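FAD-binding PCMH-type domain-containing protein (Gibberella zeae, PDB 6YJO) probably oxidises oligosaccharides as an FAD-dependent oxidoreductase, with its flavin held by two covalent links to the protein. Local coordinates at residues K42-I47 with A71-T76; Y67-I72 with H115-V120; D188-A193 with L230-F235. One frame throughout, in Å; residues are numbered along the deposited sequence.

Interaction 1: K42-I47 with A71-T76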
loop_
_atom_site.group_PDB
_atom_site.type_symbol
_atom_site.label_atom_id
_atom_site.label_comp_id
_atom_site.label_asym_id
_atom_site.label_seq_id
_atom_site.Cartn_x
_atom_site.Cartn_y
_atom_site.Cartn_z
ATOM N N LYS A 42 -13.689 28.065 -13.254
ATOM C CA LYS A 42 -13.166 27.087 -14.195
ATOM C C LYS A 42 -14.112 25.898 -14.352
ATOM O O LYS A 42 -13.741 24.897 -14.971
ATOM C CB LYS A 42 -11.781 26.614 -13.733
ATOM C CG LYS A 42 -10.852 27.740 -13.257
ATOM C CD LYS A 42 -9.747 28.052 -14.258
ATOM C CE LYS A 42 -9.017 29.340 -13.896
ATOM N NZ LYS A 42 -9.772 30.559 -14.297
ATOM N N LYS A 43 -15.330 26.010 -13.819
ATOM C CA LYS A 43 -16.309 24.921 -13.759
ATOM C C LYS A 43 -15.661 23.598 -13.357
ATOM O O LYS A 43 -15.920 22.543 -13.937
ATOM C CB LYS A 43 -17.062 24.791 -15.083
ATOM C CG LYS A 43 -17.739 26.080 -15.513
ATOM C CD LYS A 43 -18.307 25.989 -16.919
ATOM C CE LYS A 43 -18.540 27.372 -17.504
ATOM N NZ LYS A 43 -17.274 28.141 -17.661
ATOM N N VAL A 44 -14.814 23.665 -12.333
ATOM C CA VAL A 44 -14.329 22.472 -11.643
ATOM C C VAL A 44 -15.406 22.067 -10.645
ATOM O O VAL A 44 -15.711 22.848 -9.731
ATOM C CB VAL A 44 -12.991 22.724 -10.929
ATOM C CG1 VAL A 44 -12.590 21.495 -10.111
ATOM C CG2 VAL A 44 -11.900 23.089 -11.930
ATOM N N PRO A 45 -16.017 20.890 -10.771
ATOM C CA PRO A 45 -16.994 20.469 -9.761
ATOM C C PRO A 45 -16.393 20.527 -8.365
ATOM O O PRO A 45 -15.299 20.013 -8.118
ATOM C CB PRO A 45 -17.334 19.032 -10.172
ATOM C CG PRO A 45 -17.010 18.949 -11.615
ATOM C CD PRO A 45 -15.852 19.882 -11.835
ATOM N N TYR A 46 -17.109 21.169 -7.446
ATOM C CA TYR A 46 -16.672 21.254 -6.063
ATOM C C TYR A 46 -17.823 20.869 -5.134
ATOM O O TYR A 46 -18.994 20.917 -5.511
ATOM C CB TYR A 46 -16.144 22.659 -5.708
ATOM C CG TYR A 46 -17.179 23.772 -5.683
ATOM C CD1 TYR A 46 -18.202 23.788 -4.739
ATOM C CD2 TYR A 46 -17.105 24.830 -6.575
ATOM C CE1 TYR A 46 -19.137 24.805 -4.709
ATOM C CE2 TYR A 46 -18.033 25.854 -6.545
ATOM C CZ TYR A 46 -19.046 25.839 -5.613
ATOM O OH TYR A 46 -19.970 26.861 -5.588
ATOM N N ILE A 47 -17.444 20.505 -3.924
ATOM C CA ILE A 47 -18.439 20.170 -2.865
ATOM C C ILE A 47 -18.660 21.439 -2.053
ATOM O O ILE A 47 -17.708 22.005 -1.510
ATOM C CB ILE A 47 -17.915 19.036 -1.982
ATOM C CG1 ILE A 47 -17.665 17.773 -2.815
ATOM C CG2 ILE A 47 -18.906 18.763 -0.855
ATOM C CD1 ILE A 47 -18.866 17.311 -3.617
ATOM N N ALA A 71 -11.026 23.491 0.548
ATOM C CA ALA A 71 -12.079 23.080 -0.369
ATOM C C ALA A 71 -11.828 21.640 -0.794
ATOM O O ALA A 71 -10.713 21.123 -0.685
ATOM C CB ALA A 71 -12.161 23.989 -1.602
ATOM N N ILE A 72 -12.895 20.991 -1.255
ATOM C CA ILE A 72 -12.831 19.679 -1.889
ATOM C C ILE A 72 -13.271 19.846 -3.336
ATOM O O ILE A 72 -14.368 20.353 -3.602
ATOM C CB ILE A 72 -13.723 18.646 -1.181
ATOM C CG1 ILE A 72 -13.272 18.399 0.259
ATOM C CG2 ILE A 72 -13.714 17.341 -1.963
ATOM C CD1 ILE A 72 -14.325 17.690 1.087
ATOM N N ALA A 73 -12.419 19.429 -4.268
ATOM C CA ALA A 73 -12.814 19.281 -5.660
ATOM C C ALA A 73 -13.229 17.839 -5.915
ATOM O O ALA A 73 -12.739 16.908 -5.270
ATOM C CB ALA A 73 -11.677 19.675 -6.605
ATOM N N LEU A 74 -14.163 17.665 -6.845
ATOM C CA LEU A 74 -14.661 16.351 -7.247
ATOM C C LEU A 74 -14.620 16.277 -8.769
ATOM O O LEU A 74 -15.661 16.312 -9.438
ATOM C CB LEU A 74 -16.070 16.114 -6.703
ATOM C CG LEU A 74 -16.694 14.749 -7.009
ATOM C CD1 LEU A 74 -15.798 13.615 -6.519
ATOM C CD2 LEU A 74 -18.078 14.635 -6.389
ATOM N N PRO A 75 -13.425 16.189 -9.349
ATOM C CA PRO A 75 -13.311 16.169 -10.809
ATOM C C PRO A 75 -13.838 14.872 -11.402
ATOM O O PRO A 75 -13.945 13.842 -10.732
ATOM C CB PRO A 75 -11.802 16.303 -11.040
ATOM C CG PRO A 75 -11.198 15.683 -9.826
ATOM C CD PRO A 75 -12.107 16.099 -8.699
ATOM N N THR A 76 -14.177 14.941 -12.691
ATOM C CA THR A 76 -14.438 13.753 -13.489
ATOM C C THR A 76 -13.621 13.730 -14.771
ATOM O O THR A 76 -13.703 12.748 -15.517
ATOM C CB THR A 76 -15.931 13.637 -13.842
ATOM O OG1 THR A 76 -16.296 14.680 -14.753
ATOM C CG2 THR A 76 -16.785 13.723 -12.584
#

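Interaction 2: Y67-I72 with H115-V120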
loop_
_atom_site.group_PDB
_atom_site.type_symbol
_atom_site.label_atom_id
_atom_site.label_comp_id
_atom_site.label_asym_id
_atom_site.label_seq_id
_atom_site.Cartn_x
_atom_site.Cartn_y
_atom_site.Cartn_z
ATOM N N TYR A 67 -9.495 15.646 9.232
ATOM C CA TYR A 67 -9.031 16.976 8.859
ATOM C C TYR A 67 -10.134 17.672 8.075
ATOM O O TYR A 67 -11.099 17.044 7.636
ATOM C CB TYR A 67 -7.731 16.907 8.051
ATOM C CG TYR A 67 -6.616 16.229 8.802
ATOM C CD1 TYR A 67 -5.902 16.907 9.776
ATOM C CD2 TYR A 67 -6.289 14.905 8.551
ATOM C CE1 TYR A 67 -4.887 16.290 10.474
ATOM C CE2 TYR A 67 -5.273 14.282 9.243
ATOM C CZ TYR A 67 -4.578 14.978 10.201
ATOM O OH TYR A 67 -3.568 14.356 10.891
ATOM N N THR A 68 -9.979 18.983 7.904
ATOM C CA THR A 68 -10.986 19.823 7.255
ATOM C C THR A 68 -10.340 20.612 6.121
ATOM O O THR A 68 -9.771 21.692 6.355
ATOM C CB THR A 68 -11.658 20.753 8.261
ATOM O OG1 THR A 68 -10.669 21.415 9.063
ATOM C CG2 THR A 68 -12.592 19.947 9.154
ATOM N N PRO A 69 -10.373 20.085 4.893
ATOM C CA PRO A 69 -10.024 20.877 3.707
ATOM C C PRO A 69 -10.411 22.348 3.737
ATOM O O PRO A 69 -11.349 22.751 4.430
ATOM C CB PRO A 69 -10.797 20.151 2.592
ATOM C CG PRO A 69 -11.189 18.766 3.193
ATOM C CD PRO A 69 -10.497 18.671 4.520
ATOM N N ALA A 70 -9.674 23.155 2.970
ATOM C CA ALA A 70 -10.149 24.482 2.595
ATOM C C ALA A 70 -11.227 24.376 1.525
ATOM O O ALA A 70 -12.241 25.078 1.591
ATOM C CB ALA A 70 -8.975 25.337 2.114
ATOM N N ALA A 71 -11.026 23.491 0.548
ATOM C CA ALA A 71 -12.079 23.080 -0.369
ATOM C C ALA A 71 -11.828 21.640 -0.794
ATOM O O ALA A 71 -10.713 21.123 -0.685
ATOM C CB ALA A 71 -12.161 23.989 -1.602
ATOM N N ILE A 72 -12.895 20.991 -1.255
ATOM C CA ILE A 72 -12.831 19.679 -1.889
ATOM C C ILE A 72 -13.271 19.846 -3.336
ATOM O O ILE A 72 -14.368 20.353 -3.602
ATOM C CB ILE A 72 -13.723 18.646 -1.181
ATOM C CG1 ILE A 72 -13.272 18.399 0.259
ATOM C CG2 ILE A 72 -13.714 17.341 -1.963
ATOM C CD1 ILE A 72 -14.325 17.690 1.087
ATOM N N HIS A 115 -6.014 22.364 3.108
ATOM C CA HIS A 115 -5.628 21.939 1.772
ATOM C C HIS A 115 -6.823 22.018 0.836
ATOM O O HIS A 115 -7.968 21.834 1.252
ATOM C CB HIS A 115 -5.108 20.496 1.769
ATOM C CG HIS A 115 -3.686 20.350 2.211
ATOM N ND1 HIS A 115 -2.822 19.442 1.638
ATOM C CD2 HIS A 115 -2.982 20.978 3.182
ATOM C CE1 HIS A 115 -1.644 19.523 2.229
ATOM N NE2 HIS A 115 -1.714 20.448 3.170
ATOM N N LEU A 116 -6.547 22.284 -0.439
ATOM C CA LEU A 116 -7.471 21.885 -1.489
ATOM C C LEU A 116 -7.289 20.394 -1.711
ATOM O O LEU A 116 -6.175 19.926 -1.953
ATOM C CB LEU A 116 -7.220 22.657 -2.786
ATOM C CG LEU A 116 -7.926 22.107 -4.037
ATOM C CD1 LEU A 116 -9.450 22.220 -3.931
ATOM C CD2 LEU A 116 -7.428 22.807 -5.295
ATOM N N VAL A 117 -8.375 19.641 -1.592
ATOM C CA VAL A 117 -8.332 18.187 -1.689
ATOM C C VAL A 117 -9.101 17.764 -2.930
ATOM O O VAL A 117 -10.320 17.952 -3.009
ATOM C CB VAL A 117 -8.887 17.523 -0.419
ATOM C CG1 VAL A 117 -9.004 16.023 -0.615
ATOM C CG2 VAL A 117 -7.985 17.829 0.768
ATOM N N ILE A 118 -8.383 17.186 -3.888
ATOM C CA ILE A 118 -8.919 16.809 -5.191
ATOM C C ILE A 118 -9.292 15.332 -5.102
ATOM O O ILE A 118 -8.423 14.457 -5.135
ATOM C CB ILE A 118 -7.906 17.081 -6.309
ATOM C CG1 ILE A 118 -7.541 18.572 -6.344
ATOM C CG2 ILE A 118 -8.447 16.632 -7.663
ATOM C CD1 ILE A 118 -6.427 18.927 -7.316
ATOM N N VAL A 119 -10.588 15.056 -4.976
ATOM C CA VAL A 119 -11.095 13.695 -4.826
ATOM C C VAL A 119 -11.323 13.117 -6.218
ATOM O O VAL A 119 -12.291 13.465 -6.899
ATOM C CB VAL A 119 -12.384 13.669 -3.994
ATOM C CG1 VAL A 119 -13.007 12.271 -4.009
ATOM C CG2 VAL A 119 -12.111 14.115 -2.560
ATOM N N VAL A 120 -10.445 12.207 -6.632
ATOM C CA VAL A 120 -10.503 11.627 -7.970
ATOM C C VAL A 120 -11.344 10.356 -7.951
ATOM O O VAL A 120 -11.363 9.596 -8.926
ATOM C CB VAL A 120 -9.087 11.345 -8.508
ATOM C CG1 VAL A 120 -8.229 12.598 -8.428
ATOM C CG2 VAL A 120 -8.431 10.194 -7.746
#

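Interaction 3: D188-A193 with L230-F235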
loop_
_atom_site.group_PDB
_atom_site.type_symbol
_atom_site.label_atom_id
_atom_site.label_comp_id
_atom_site.label_asym_id
_atom_site.label_seq_id
_atom_site.Cartn_x
_atom_site.Cartn_y
_atom_site.Cartn_z
ATOM N N ASP A 188 5.339 -2.734 -10.346
ATOM C CA ASP A 188 6.227 -3.454 -11.253
ATOM C C ASP A 188 5.597 -3.619 -12.627
ATOM O O ASP A 188 6.314 -3.754 -13.623
ATOM C CB ASP A 188 6.594 -4.816 -10.663
ATOM C CG ASP A 188 7.499 -4.704 -9.445
ATOM O OD1 ASP A 188 8.137 -3.644 -9.263
ATOM O OD2 ASP A 188 7.576 -5.679 -8.669
ATOM N N THR A 189 4.269 -3.595 -12.703
ATOM C CA THR A 189 3.546 -3.659 -13.967
ATOM C C THR A 189 3.147 -2.277 -14.469
ATOM O O THR A 189 2.359 -2.175 -15.413
ATOM C CB THR A 189 2.302 -4.541 -13.817
ATOM O OG1 THR A 189 1.353 -3.899 -12.959
ATOM C CG2 THR A 189 2.674 -5.892 -13.220
ATOM N N PHE A 190 3.694 -1.220 -13.866
ATOM C CA PHE A 190 3.311 0.152 -14.179
ATOM C C PHE A 190 3.991 0.613 -15.465
ATOM O O PHE A 190 5.216 0.517 -15.598
ATOM C CB PHE A 190 3.689 1.067 -13.010
ATOM C CG PHE A 190 3.312 2.507 -13.210
ATOM C CD1 PHE A 190 1.997 2.920 -13.065
ATOM C CD2 PHE A 190 4.277 3.454 -13.523
ATOM C CE1 PHE A 190 1.650 4.245 -13.246
ATOM C CE2 PHE A 190 3.935 4.782 -13.703
ATOM C CZ PHE A 190 2.622 5.178 -13.564
ATOM N N LEU A 191 3.193 1.110 -16.411
ATOM C CA LEU A 191 3.690 1.603 -17.692
ATOM C C LEU A 191 3.880 3.112 -17.708
ATOM O O LEU A 191 4.900 3.602 -18.202
ATOM C CB LEU A 191 2.730 1.213 -18.827
ATOM C CG LEU A 191 2.527 -0.273 -19.148
ATOM C CD1 LEU A 191 1.459 -0.439 -20.227
ATOM C CD2 LEU A 191 3.824 -0.920 -19.605
ATOM N N GLY A 192 2.917 3.853 -17.176
ATOM C CA GLY A 192 2.972 5.301 -17.177
ATOM C C GLY A 192 1.650 5.854 -16.690
ATOM O O GLY A 192 0.706 5.111 -16.404
ATOM N N ALA A 193 1.599 7.181 -16.591
ATOM C CA ALA A 193 0.402 7.838 -16.087
ATOM C C ALA A 193 0.296 9.260 -16.612
ATOM O O ALA A 193 1.284 9.996 -16.649
ATOM C CB ALA A 193 0.389 7.869 -14.557
ATOM N N LEU A 230 -3.631 5.776 -14.709
ATOM C CA LEU A 230 -2.455 4.919 -14.628
ATOM C C LEU A 230 -2.544 3.826 -15.686
ATOM O O LEU A 230 -3.637 3.352 -16.012
ATOM C CB LEU A 230 -2.317 4.281 -13.237
ATOM C CG LEU A 230 -2.192 5.227 -12.034
ATOM C CD1 LEU A 230 -3.566 5.600 -11.473
ATOM C CD2 LEU A 230 -1.323 4.616 -10.937
ATOM N N GLY A 231 -1.393 3.437 -16.220
ATOM C CA GLY A 231 -1.299 2.364 -17.199
ATOM C C GLY A 231 -0.536 1.196 -16.597
ATOM O O GLY A 231 0.437 1.396 -15.862
ATOM N N PHE A 232 -1.008 -0.018 -16.883
ATOM C CA PHE A 232 -0.365 -1.243 -16.427
ATOM C C PHE A 232 -0.419 -2.304 -17.519
ATOM O O PHE A 232 -1.314 -2.301 -18.369
ATOM C CB PHE A 232 -1.037 -1.824 -15.171
ATOM C CG PHE A 232 -1.287 -0.821 -14.080
ATOM C CD1 PHE A 232 -0.369 -0.641 -13.060
ATOM C CD2 PHE A 232 -2.460 -0.084 -14.055
ATOM C CE1 PHE A 232 -0.609 0.267 -12.047
ATOM C CE2 PHE A 232 -2.703 0.826 -13.045
ATOM C CZ PHE A 232 -1.777 1.000 -12.042
ATOM N N GLN A 233 0.538 -3.234 -17.465
ATOM C CA GLN A 233 0.558 -4.414 -18.323
ATOM C C GLN A 233 -0.032 -5.572 -17.524
ATOM O O GLN A 233 0.567 -6.029 -16.545
ATOM C CB GLN A 233 1.980 -4.724 -18.786
ATOM C CG GLN A 233 2.068 -5.751 -19.913
ATOM C CD GLN A 233 1.456 -5.249 -21.210
ATOM O OE1 GLN A 233 1.587 -4.072 -21.557
ATOM N NE2 GLN A 233 0.774 -6.136 -21.929
ATOM N N THR A 234 -1.207 -6.038 -17.938
ATOM C CA THR A 234 -1.909 -7.082 -17.208
ATOM C C THR A 234 -1.286 -8.450 -17.471
ATOM O O THR A 234 -0.584 -8.670 -18.465
ATOM C CB THR A 234 -3.386 -7.131 -17.606
ATOM O OG1 THR A 234 -3.504 -7.682 -18.924
ATOM C CG2 THR A 234 -4.004 -5.740 -17.589
ATOM N N PHE A 235 -1.553 -9.375 -16.553
ATOM C CA PHE A 235 -1.275 -10.789 -16.748
ATOM C C PHE A 235 -2.592 -11.556 -16.804
ATOM O O PHE A 235 -3.646 -11.053 -16.402
ATOM C CB PHE A 235 -0.375 -11.338 -15.632
ATOM C CG PHE A 235 -1.023 -11.355 -14.273
ATOM C CD1 PHE A 235 -1.800 -12.431 -13.876
ATOM C CD2 PHE A 235 -0.846 -10.304 -13.389
ATOM C CE1 PHE A 235 -2.396 -12.455 -12.629
ATOM C CE2 PHE A 235 -1.438 -10.323 -12.139
ATOM C CZ PHE A 235 -2.214 -11.399 -11.759
#

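Interaction 1: K42-I47 with A71-T76
P45 O is gripped by two successive groups of the opposing chain: L74 N donates a 2.9 Å, essentially straight hydrogen bond to it (179° at the hydrogen), and A73 CA comes to 3.6 Å from the same P45 O as a weaker CA-H...O contact. L74 N stands above the carbonyl plane of P45 rather than in it. Two residues on, the roles reverse: I72 O accepts the amide of I47, 3.1 Å from I47 N, and Y46 CA adds a second CA-H...O contact to it. Between these two bonds Y46 and A73 form a single backbone bridge.

The apolar groups close around that bridge. I47 ends in CD1 3.9 Å from L74 CD2, while its CG1 lies 4.1 Å from I72 CG2. On the P45 side, V44 CG1 reaches A73 CB at 4.1 Å; with CG1 anti to the backbone N (chi1 175°) this methyl is the one turned to the alanine. The ring of Y46 leads off to helix 32-41.

Helix 32-41 ends in a Schellman motif with K43 at C-prime, and the chain leaving it makes an isolated beta bridge along strand 71-73, the edge of the three-stranded parallel sheet.

Interaction 2: Y67-I72 with H115-V120
I72 holds CG2 anti to its backbone N, while in V119 (chi1 172°) it is CG2, anti to the carbonyl carbon and beside the backbone N, that meets I72; the two CG2 methyls come to 3.7 Å, the side chains passing each other at a slant. L116 has CG anti to the backbone N (chi1 167°), and its CD1 swings back over the chain of A71, 4.0 Å from A71 CB. V117 offers CG2 to the ring of P69, 4.1 Å from P69 CB.

The backbones run between these two sets as neighbouring parallel strands, with I72 and V117 on one face and A71 and L116 on the other; A71 is bridged to L116 and I72 to V117. A71 O accepts V117 N at 2.9 Å. L116 CA also approaches A71 O, and I72 CA lies 3.2 Å from V117 O; both are CA-H...O contacts. At the start of the pairing A70 N bonds H115 O at 2.8 Å, bent to 141° at the hydrogen, with the donor above the carbonyl plane. From there the ladder runs on through A73, whose backbone bonds to V117 and V119.

The CB of H115 points away from segment 67-72; its ND1 bonds S96 OG and its NE2 bonds E112 OE2, which engages both ring nitrogens. Helix 32-41 packs on A70 and A71, and W54 of helix 52-57 lies against P69 and I72.

Strand 116-119 is the middle strand of its sheet, bonded on its other flank to strand 95-98, and it leads to V120, which touches the FAD. The two segments are thus joined by backbone hydrogen bonds and apolar packing, with no charged group meeting across them.

Interaction 3: D188-A193 with L230-F235
F190 turns the edge of its ring to the face of F232 in an offset edge-to-face pair, centroids 5.9 Å apart and planes at 71°. F232 CE1 lies close to the plane of the F190 ring, 3.9 Å from F190 CD1, and L230 CB sits at another point of that edge, 4.0 Å from F190 CE1. Over one face of F190 lies G192 N, above the ring centre. Having CG anti to the backbone N (chi1 -179°) carries the ring along the strand to reach both partners.

The strands run antiparallel. Q233 N lies in the carbonyl plane of T189 and bonds T189 O at 2.9 Å; L191 N approaches G231 O at 2.8 Å from above the carbonyl plane. G231 N reaches G192 O at 2.7 Å, but that bond is bent. L191 and G192 together face G231, and with the helix-like backbone of L191 this fits a classic beta bulge.

L230 and F232 also pack on I167 and A171 of helix 167-171, which includes the FAD-binding G169 and H170. Between these two segments the hydrogen bonds are all backbone ones, while aromatic and aliphatic side chains join this sheet to a flavin-binding helix.

From the N terminus, the chain leaves helix 32-41, runs through helix 52-57 and returns at interaction 1, closing a loop of 23 residues. Interaction 2 opens where interaction 1 closes: they share A71 and I72, so strand 71-73 carries the 42-47 loop on one flank and strand 116-119 on the other. The second loop, 42 residues long, takes in helix 78-90 and strand 95-98. Interaction 3 follows in series and spans strand 202-206 and helix 211-220, its nearest atoms about 8 Å from those of interaction 2. Interaction 2 pairs two strands of the parallel sheet, interaction 1 ties the loop after helix 32-41 to its edge, and interaction 3 pairs two strands of the antiparallel sheet.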